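Local atomic coordinates of 457aa long hypothetical protein (Pyrococcus horikoshii, PDB entry 2CSU), a protein that is of unknown function but combines a Rossmann-like CoA-binding domain with succinyl-CoA ligase-like flavodoxin and ligase-CoA domains. Residues 2-14 and 125-139. Numbering follows the deposited sequence.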
ATOM      1  N   LEU A   2      12.059  33.457   0.957  1.00 56.71           N
ATOM      2  CA  LEU A   2      11.716  32.060   1.191  1.00 52.88           C
ATOM      3  C   LEU A   2      12.395  31.136   0.179  1.00 50.19           C
ATOM      4  O   LEU A   2      12.185  29.930   0.150  1.00 50.59           O
ATOM      5  CB  LEU A   2      10.197  31.918   1.091  1.00 51.87           C
ATOM      6  CG  LEU A   2       9.492  32.246   2.410  1.00 51.37           C
ATOM      7  CD1 LEU A   2       8.405  31.229   2.763  1.00 50.85           C
ATOM      8  CD2 LEU A   2      10.449  32.283   3.600  1.00 50.23           C
ATOM      9  N   ASP A   3      13.206  31.753  -0.701  1.00 46.81           N
ATOM     10  CA  ASP A   3      13.935  30.960  -1.681  1.00 43.79           C
ATOM     11  C   ASP A   3      15.281  30.491  -1.132  1.00 40.98           C
ATOM     12  O   ASP A   3      15.754  29.400  -1.420  1.00 40.31           O
ATOM     13  CB  ASP A   3      14.154  31.817  -2.927  1.00 44.45           C
ATOM     14  CG  ASP A   3      14.792  30.963  -4.013  1.00 45.30           C
ATOM     15  OD1 ASP A   3      14.248  29.894  -4.293  1.00 45.56           O
ATOM     16  OD2 ASP A   3      15.813  31.367  -4.560  1.00 46.24           O
ATOM     17  N   TYR A   4      15.872  31.397  -0.331  1.00 38.34           N
ATOM     18  CA  TYR A   4      17.146  31.061   0.293  1.00 36.40           C
ATOM     19  C   TYR A   4      17.022  29.831   1.195  1.00 34.36           C
ATOM     20  O   TYR A   4      17.996  29.319   1.728  1.00 33.48           O
ATOM     21  CB  TYR A   4      17.609  32.265   1.114  1.00 37.41           C
ATOM     22  CG  TYR A   4      16.494  32.749   1.972  1.00 38.02           C
ATOM     23  CD1 TYR A   4      16.154  32.048   3.126  1.00 38.17           C
ATOM     24  CD2 TYR A   4      15.789  33.904   1.633  1.00 38.72           C
ATOM     25  CE1 TYR A   4      15.126  32.503   3.940  1.00 39.01           C
ATOM     26  CE2 TYR A   4      14.755  34.353   2.441  1.00 39.56           C
ATOM     27  CZ  TYR A   4      14.420  33.655   3.586  1.00 39.10           C
ATOM     28  OH  TYR A   4      13.395  34.098   4.399  1.00 38.61           O
ATOM     29  N   PHE A   5      15.765  29.384   1.376  1.00 32.53           N
ATOM     30  CA  PHE A   5      15.533  28.199   2.192  1.00 30.48           C
ATOM     31  C   PHE A   5      15.840  26.916   1.415  1.00 29.58           C
ATOM     32  O   PHE A   5      16.394  25.959   1.939  1.00 29.48           O
ATOM     33  CB  PHE A   5      14.070  28.203   2.633  1.00 29.63           C
ATOM     34  CG  PHE A   5      13.953  28.813   3.998  1.00 29.07           C
ATOM     35  CD1 PHE A   5      14.676  28.272   5.055  1.00 29.56           C
ATOM     36  CD2 PHE A   5      13.121  29.901   4.203  1.00 28.16           C
ATOM     37  CE1 PHE A   5      14.563  28.827   6.321  1.00 28.91           C
ATOM     38  CE2 PHE A   5      13.015  30.453   5.476  1.00 28.98           C
ATOM     39  CZ  PHE A   5      13.734  29.920   6.539  1.00 29.99           C
ATOM     40  N   PHE A   6      15.386  26.950   0.148  1.00 28.70           N
ATOM     41  CA  PHE A   6      15.493  25.759  -0.690  1.00 28.78           C
ATOM     42  C   PHE A   6      16.620  25.873  -1.720  1.00 28.81           C
ATOM     43  O   PHE A   6      17.006  24.908  -2.365  1.00 28.47           O
ATOM     44  CB  PHE A   6      14.153  25.562  -1.399  1.00 27.43           C
ATOM     45  CG  PHE A   6      13.047  25.535  -0.385  1.00 27.71           C
ATOM     46  CD1 PHE A   6      12.831  24.385   0.362  1.00 26.63           C
ATOM     47  CD2 PHE A   6      12.258  26.655  -0.191  1.00 26.61           C
ATOM     48  CE1 PHE A   6      11.823  24.360   1.315  1.00 25.68           C
ATOM     49  CE2 PHE A   6      11.248  26.624   0.769  1.00 26.44           C
ATOM     50  CZ  PHE A   6      11.028  25.479   1.526  1.00 25.68           C
ATOM     51  N   ASN A   7      17.219  27.043  -1.890  1.00 29.71           N
ATOM     52  CA  ASN A   7      18.331  27.214  -2.815  1.00 30.47           C
ATOM     53  C   ASN A   7      19.377  28.123  -2.162  1.00 30.24           C
ATOM     54  O   ASN A   7      19.744  29.169  -2.704  1.00 30.63           O
ATOM     55  CB  ASN A   7      17.814  27.801  -4.136  1.00 29.86           C
ATOM     56  CG  ASN A   7      17.105  26.751  -4.997  1.00 31.89           C
ATOM     57  OD1 ASN A   7      17.701  25.731  -5.351  1.00 33.41           O
ATOM     58  ND2 ASN A   7      15.830  26.992  -5.329  1.00 31.23           N
ATOM     59  N   PRO A   8      19.870  27.727  -0.973  1.00 30.32           N
ATOM     60  CA  PRO A   8      20.873  28.507  -0.238  1.00 30.18           C
ATOM     61  C   PRO A   8      22.267  28.469  -0.867  1.00 31.27           C
ATOM     62  O   PRO A   8      22.670  27.460  -1.448  1.00 30.78           O
ATOM     63  CB  PRO A   8      20.847  27.877   1.151  1.00 28.64           C
ATOM     64  CG  PRO A   8      20.553  26.432   0.845  1.00 28.74           C
ATOM     65  CD  PRO A   8      19.488  26.514  -0.223  1.00 29.58           C
ATOM     66  N   LYS A   9      22.986  29.581  -0.741  1.00 32.44           N
ATOM     67  CA  LYS A   9      24.330  29.716  -1.283  1.00 34.33           C
ATOM     68  C   LYS A   9      25.383  29.441  -0.221  1.00 33.49           C
ATOM     69  O   LYS A   9      26.545  29.178  -0.540  1.00 35.13           O
ATOM     70  CB  LYS A   9      24.525  31.122  -1.864  1.00 36.15           C
ATOM     71  CG  LYS A   9      23.330  31.612  -2.674  1.00 38.93           C
ATOM     72  CD  LYS A   9      23.736  32.679  -3.700  1.00 41.49           C
ATOM     73  CE  LYS A   9      23.448  34.085  -3.205  1.00 42.97           C
ATOM     74  NZ  LYS A   9      24.356  35.077  -3.857  1.00 44.83           N
ATOM     75  N   GLY A  10      24.961  29.505   1.037  1.00 31.96           N
ATOM     76  CA  GLY A  10      25.848  29.255   2.151  1.00 28.95           C
ATOM     77  C   GLY A  10      25.048  28.754   3.333  1.00 28.92           C
ATOM     78  O   GLY A  10      24.159  29.452   3.833  1.00 28.43           O
ATOM     79  N   ILE A  11      25.360  27.544   3.787  1.00 27.92           N
ATOM     80  CA  ILE A  11      24.648  26.951   4.910  1.00 25.86           C
ATOM     81  C   ILE A  11      25.510  26.783   6.144  1.00 25.75           C
ATOM     82  O   ILE A  11      26.623  26.281   6.069  1.00 27.86           O
ATOM     83  CB  ILE A  11      24.096  25.546   4.571  1.00 24.94           C
ATOM     84  CG1 ILE A  11      23.270  25.588   3.290  1.00 23.77           C
ATOM     85  CG2 ILE A  11      23.269  25.027   5.736  1.00 22.83           C
ATOM     86  CD1 ILE A  11      22.745  24.230   2.865  1.00 23.36           C
ATOM     87  N   ALA A  12      24.977  27.199   7.283  1.00 25.31           N
ATOM     88  CA  ALA A  12      25.674  27.047   8.547  1.00 24.10           C
ATOM     89  C   ALA A  12      24.909  26.002   9.342  1.00 23.73           C
ATOM     90  O   ALA A  12      23.697  26.142   9.569  1.00 22.26           O
ATOM     91  CB  ALA A  12      25.705  28.383   9.319  1.00 23.66           C
ATOM     92  N   VAL A  13      25.585  24.927   9.726  1.00 23.79           N
ATOM     93  CA  VAL A  13      24.908  23.923  10.532  1.00 23.47           C
ATOM     94  C   VAL A  13      25.461  24.100  11.929  1.00 24.42           C
ATOM     95  O   VAL A  13      26.583  23.702  12.225  1.00 25.15           O
ATOM     96  CB  VAL A  13      25.160  22.502  10.032  1.00 23.30           C
ATOM     97  CG1 VAL A  13      24.359  21.521  10.883  1.00 22.45           C
ATOM     98  CG2 VAL A  13      24.733  22.383   8.569  1.00 21.91           C
ATOM     99  N   ILE A  14      24.671  24.737  12.785  1.00 24.02           N
ATOM    100  CA  ILE A  14      25.110  25.010  14.142  1.00 24.64           C
ATOM    101  C   ILE A  14      24.750  23.838  15.032  1.00 25.18           C
ATOM    102  O   ILE A  14      23.589  23.602  15.330  1.00 26.51           O
ATOM    103  CB  ILE A  14      24.484  26.339  14.626  1.00 24.65           C
ATOM    104  CG1 ILE A  14      24.737  27.405  13.546  1.00 24.65           C
ATOM    105  CG2 ILE A  14      25.081  26.759  15.975  1.00 23.38           C
ATOM    106  CD1 ILE A  14      24.213  28.803  13.858  1.00 25.40           C
ATOM    107  N   ILE A 125      11.896  28.615  10.504  1.00 25.18           N
ATOM    108  CA  ILE A 125      11.049  27.434  10.410  1.00 25.50           C
ATOM    109  C   ILE A 125      11.221  26.526  11.628  1.00 25.52           C
ATOM    110  O   ILE A 125      12.326  26.173  12.021  1.00 25.98           O
ATOM    111  CB  ILE A 125      11.427  26.677   9.136  1.00 25.99           C
ATOM    112  CG1 ILE A 125      11.189  27.556   7.907  1.00 24.97           C
ATOM    113  CG2 ILE A 125      10.546  25.422   8.994  1.00 25.77           C
ATOM    114  CD1 ILE A 125      11.187  26.751   6.607  1.00 24.29           C
ATOM    115  N   GLY A 126      10.080  26.179  12.249  1.00 26.19           N
ATOM    116  CA  GLY A 126      10.135  25.449  13.510  1.00 26.13           C
ATOM    117  C   GLY A 126       9.686  26.348  14.665  1.00 26.59           C
ATOM    118  O   GLY A 126       8.848  27.228  14.510  1.00 26.81           O
ATOM    119  N   PRO A 127      10.236  26.083  15.863  1.00 26.35           N
ATOM    120  CA  PRO A 127      11.211  25.021  16.085  1.00 25.77           C
ATOM    121  C   PRO A 127      10.545  23.645  16.180  1.00 25.34           C
ATOM    122  O   PRO A 127       9.439  23.416  15.703  1.00 23.25           O
ATOM    123  CB  PRO A 127      11.949  25.330  17.380  1.00 26.21           C
ATOM    124  CG  PRO A 127      11.052  26.234  18.213  1.00 26.35           C
ATOM    125  CD  PRO A 127      10.053  26.823  17.108  1.00 26.18           C
ATOM    126  N   ASN A 128      11.281  22.699  16.794  1.00 25.95           N
ATOM    127  CA  ASN A 128      10.787  21.329  16.871  1.00 26.57           C
ATOM    128  C   ASN A 128      10.327  20.820  15.502  1.00 27.16           C
ATOM    129  O   ASN A 128       9.185  20.433  15.298  1.00 28.53           O
ATOM    130  CB  ASN A 128       9.624  21.284  17.863  1.00 26.42           C
ATOM    131  CG  ASN A 128       9.387  19.854  18.286  1.00 25.79           C
ATOM    132  OD1 ASN A 128      10.274  19.007  18.234  1.00 26.96           O
ATOM    133  ND2 ASN A 128       8.145  19.591  18.723  1.00 26.04           N
ATOM    134  N   CYS A 129      11.260  20.878  14.535  1.00 26.92           N
ATOM    135  CA  CYS A 129      10.951  20.398  13.193  1.00 26.62           C
ATOM    136  C   CYS A 129      11.985  19.367  12.738  1.00 26.14           C
ATOM    137  O   CYS A 129      13.049  19.212  13.322  1.00 25.87           O
ATOM    138  CB  CYS A 129      10.974  21.595  12.246  1.00 26.19           C
ATOM    139  SG  CYS A 129      12.629  22.303  12.093  1.00 30.45           S
ATOM    140  N   VAL A 130      11.623  18.616  11.682  1.00 25.24           N
ATOM    141  CA  VAL A 130      12.576  17.651  11.142  1.00 24.37           C
ATOM    142  C   VAL A 130      13.480  18.285  10.083  1.00 25.14           C
ATOM    143  O   VAL A 130      14.505  17.744   9.691  1.00 25.20           O
ATOM    144  CB  VAL A 130      11.795  16.484  10.535  1.00 23.92           C
ATOM    145  CG1 VAL A 130      12.750  15.567   9.775  1.00 23.94           C
ATOM    146  CG2 VAL A 130      11.112  15.691  11.634  1.00 21.40           C
ATOM    147  N   GLY A 131      13.043  19.459   9.587  1.00 25.99           N
ATOM    148  CA  GLY A 131      13.854  20.171   8.607  1.00 25.50           C
ATOM    149  C   GLY A 131      13.130  20.317   7.267  1.00 25.69           C
ATOM    150  O   GLY A 131      11.924  20.138   7.159  1.00 25.90           O
ATOM    151  N   ILE A 132      13.927  20.647   6.249  1.00 24.94           N
ATOM    152  CA  ILE A 132      13.460  20.862   4.876  1.00 25.11           C
ATOM    153  C   ILE A 132      14.355  20.160   3.830  1.00 24.50           C
ATOM    154  O   ILE A 132      15.514  19.852   4.078  1.00 23.75           O
ATOM    155  CB  ILE A 132      13.442  22.370   4.593  1.00 24.88           C
ATOM    156  CG1 ILE A 132      14.851  22.954   4.730  1.00 25.19           C
ATOM    157  CG2 ILE A 132      12.531  23.090   5.606  1.00 24.94           C
ATOM    158  CD1 ILE A 132      14.911  24.434   4.340  1.00 25.56           C
HETATM  159  N   MSE A 133      13.761  19.880   2.645  1.00 24.69           N
HETATM  160  CA  MSE A 133      14.516  19.316   1.522  1.00 25.00           C
HETATM  161  C   MSE A 133      14.227  20.022   0.192  1.00 25.33           C
HETATM  162  O   MSE A 133      13.133  20.495  -0.082  1.00 25.15           O
HETATM  163  CB  MSE A 133      14.146  17.843   1.334  1.00 26.22           C
HETATM  164  CG  MSE A 133      13.884  17.067   2.620  1.00 28.13           C
HETATM  165 SE   MSE A 133      13.699  15.314   2.269  1.00 34.42          SE
HETATM  166  CE  MSE A 133      13.323  14.748   3.931  1.00 32.01           C
ATOM    167  N   ASN A 134      15.284  20.094  -0.638  1.00 25.68           N
ATOM    168  CA  ASN A 134      15.102  20.405  -2.052  1.00 25.81           C
ATOM    169  C   ASN A 134      15.795  19.355  -2.916  1.00 27.08           C
ATOM    170  O   ASN A 134      16.964  19.471  -3.269  1.00 27.81           O
ATOM    171  CB  ASN A 134      15.689  21.787  -2.331  1.00 23.85           C
ATOM    172  CG  ASN A 134      15.320  22.210  -3.734  1.00 23.06           C
ATOM    173  OD1 ASN A 134      14.743  21.454  -4.505  1.00 22.68           O
ATOM    174  ND2 ASN A 134      15.669  23.469  -4.062  1.00 23.43           N
ATOM    175  N   THR A 135      15.043  18.283  -3.214  1.00 27.78           N
ATOM    176  CA  THR A 135      15.626  17.156  -3.928  1.00 28.74           C
ATOM    177  C   THR A 135      16.206  17.581  -5.277  1.00 29.76           C
ATOM    178  O   THR A 135      17.133  16.977  -5.794  1.00 30.21           O
ATOM    179  CB  THR A 135      14.548  16.088  -4.122  1.00 28.08           C
ATOM    180  OG1 THR A 135      13.420  16.656  -4.781  1.00 29.35           O
ATOM    181  CG2 THR A 135      14.096  15.537  -2.769  1.00 28.37           C
ATOM    182  N   HIS A 136      15.612  18.639  -5.859  1.00 30.71           N
ATOM    183  CA  HIS A 136      16.062  19.076  -7.178  1.00 31.89           C
ATOM    184  C   HIS A 136      17.548  19.453  -7.200  1.00 31.56           C
ATOM    185  O   HIS A 136      18.237  19.351  -8.210  1.00 30.95           O
ATOM    186  CB  HIS A 136      15.209  20.272  -7.598  1.00 33.91           C
ATOM    187  CG  HIS A 136      15.483  20.595  -9.042  1.00 37.29           C
ATOM    188  ND1 HIS A 136      15.381  21.845  -9.557  1.00 38.99           N
ATOM    189  CD2 HIS A 136      15.854  19.721 -10.072  1.00 38.84           C
ATOM    190  CE1 HIS A 136      15.683  21.728 -10.865  1.00 39.48           C
ATOM    191  NE2 HIS A 136      15.971  20.466 -11.201  1.00 39.53           N
ATOM    192  N   VAL A 137      18.024  19.952  -6.044  1.00 31.03           N
ATOM    193  CA  VAL A 137      19.435  20.312  -5.944  1.00 30.05           C
ATOM    194  C   VAL A 137      20.128  19.567  -4.798  1.00 30.05           C
ATOM    195  O   VAL A 137      21.067  20.054  -4.183  1.00 30.78           O
ATOM    196  CB  VAL A 137      19.528  21.823  -5.722  1.00 29.99           C
ATOM    197  CG1 VAL A 137      18.930  22.565  -6.916  1.00 28.86           C
ATOM    198  CG2 VAL A 137      18.780  22.216  -4.464  1.00 29.99           C
ATOM    199  N   ASP A 138      19.683  18.341  -4.518  1.00 29.96           N
ATOM    200  CA  ASP A 138      20.278  17.492  -3.494  1.00 30.54           C
ATOM    201  C   ASP A 138      20.461  18.193  -2.143  1.00 30.21           C
ATOM    202  O   ASP A 138      21.496  18.032  -1.478  1.00 30.84           O
ATOM    203  CB  ASP A 138      21.634  16.946  -3.984  1.00 32.13           C
ATOM    204  CG  ASP A 138      21.503  16.039  -5.211  1.00 33.95           C
ATOM    205  OD1 ASP A 138      22.539  15.722  -5.834  1.00 35.10           O
ATOM    206  OD2 ASP A 138      20.373  15.634  -5.553  1.00 35.72           O
ATOM    207  N   LEU A 139      19.459  18.968  -1.740  1.00 28.75           N
ATOM    208  CA  LEU A 139      19.497  19.682  -0.467  1.00 27.32           C
ATOM    209  C   LEU A 139      18.627  18.941   0.549  1.00 26.76           C
ATOM    210  O   LEU A 139      17.410  18.883   0.405  1.00 25.56           O
ATOM    211  CB  LEU A 139      18.967  21.106  -0.639  1.00 26.69           C
ATOM    212  CG  LEU A 139      18.715  21.903   0.657  1.00 26.18           C
ATOM    213  CD1 LEU A 139      20.020  22.508   1.166  1.00 24.21           C
ATOM    214  CD2 LEU A 139      17.702  23.018   0.380  1.00 23.59           C
TER
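In the Rossmann-like CoA-binding part of the chain, the loop before strand 10-14 packs its two phenylalanines, Phe5 and Phe6, against the chain that leaves the parallel sheet at Ile125 and enters the neighbouring mixed sheet at strand 131-134. Ile125, at the end of edge strand 123-125, lays its CD1 over the middle of the Phe5 ring, a CH-pi contact 4.0 Å from the centroid and 10° off the normal, while Tyr4 CE1 lies over the rim of the opposite face. The Ile132 side chain crosses those of both phenylalanines at about a right angle: its CD1 comes 3.9 Å from Phe5 CD1, and its CB lies 4.2 Å from Phe6 CE1. The Phe6 ring turns its edge to Met133 O and meets Tyr196 of helix 190-197 with nearly parallel planes. A single hydrogen bond joins the two segments: Asn134 ND2 donates to Phe6 O at 2.6 Å, almost straight at 175°. The acceptor lies in the plane of the Asn134 amide, yet the donor stands above the Phe6 carbonyl plane rather than on a lone pair. With CG anti to the backbone N (chi1 -171°), Asn134 directs its amide at this carbonyl. Strands 131-134 and 139-142 form an antiparallel hairpin, whose G1 beta bulge sets Asp138 and Leu139 opposite Asn134. From there Leu139 splits its branches: CD2 packs beside Phe6 O, whereas CD1 reaches Ile11 CD1 at 3.6 Å, joining the hairpin to the first strand of the parallel sheet.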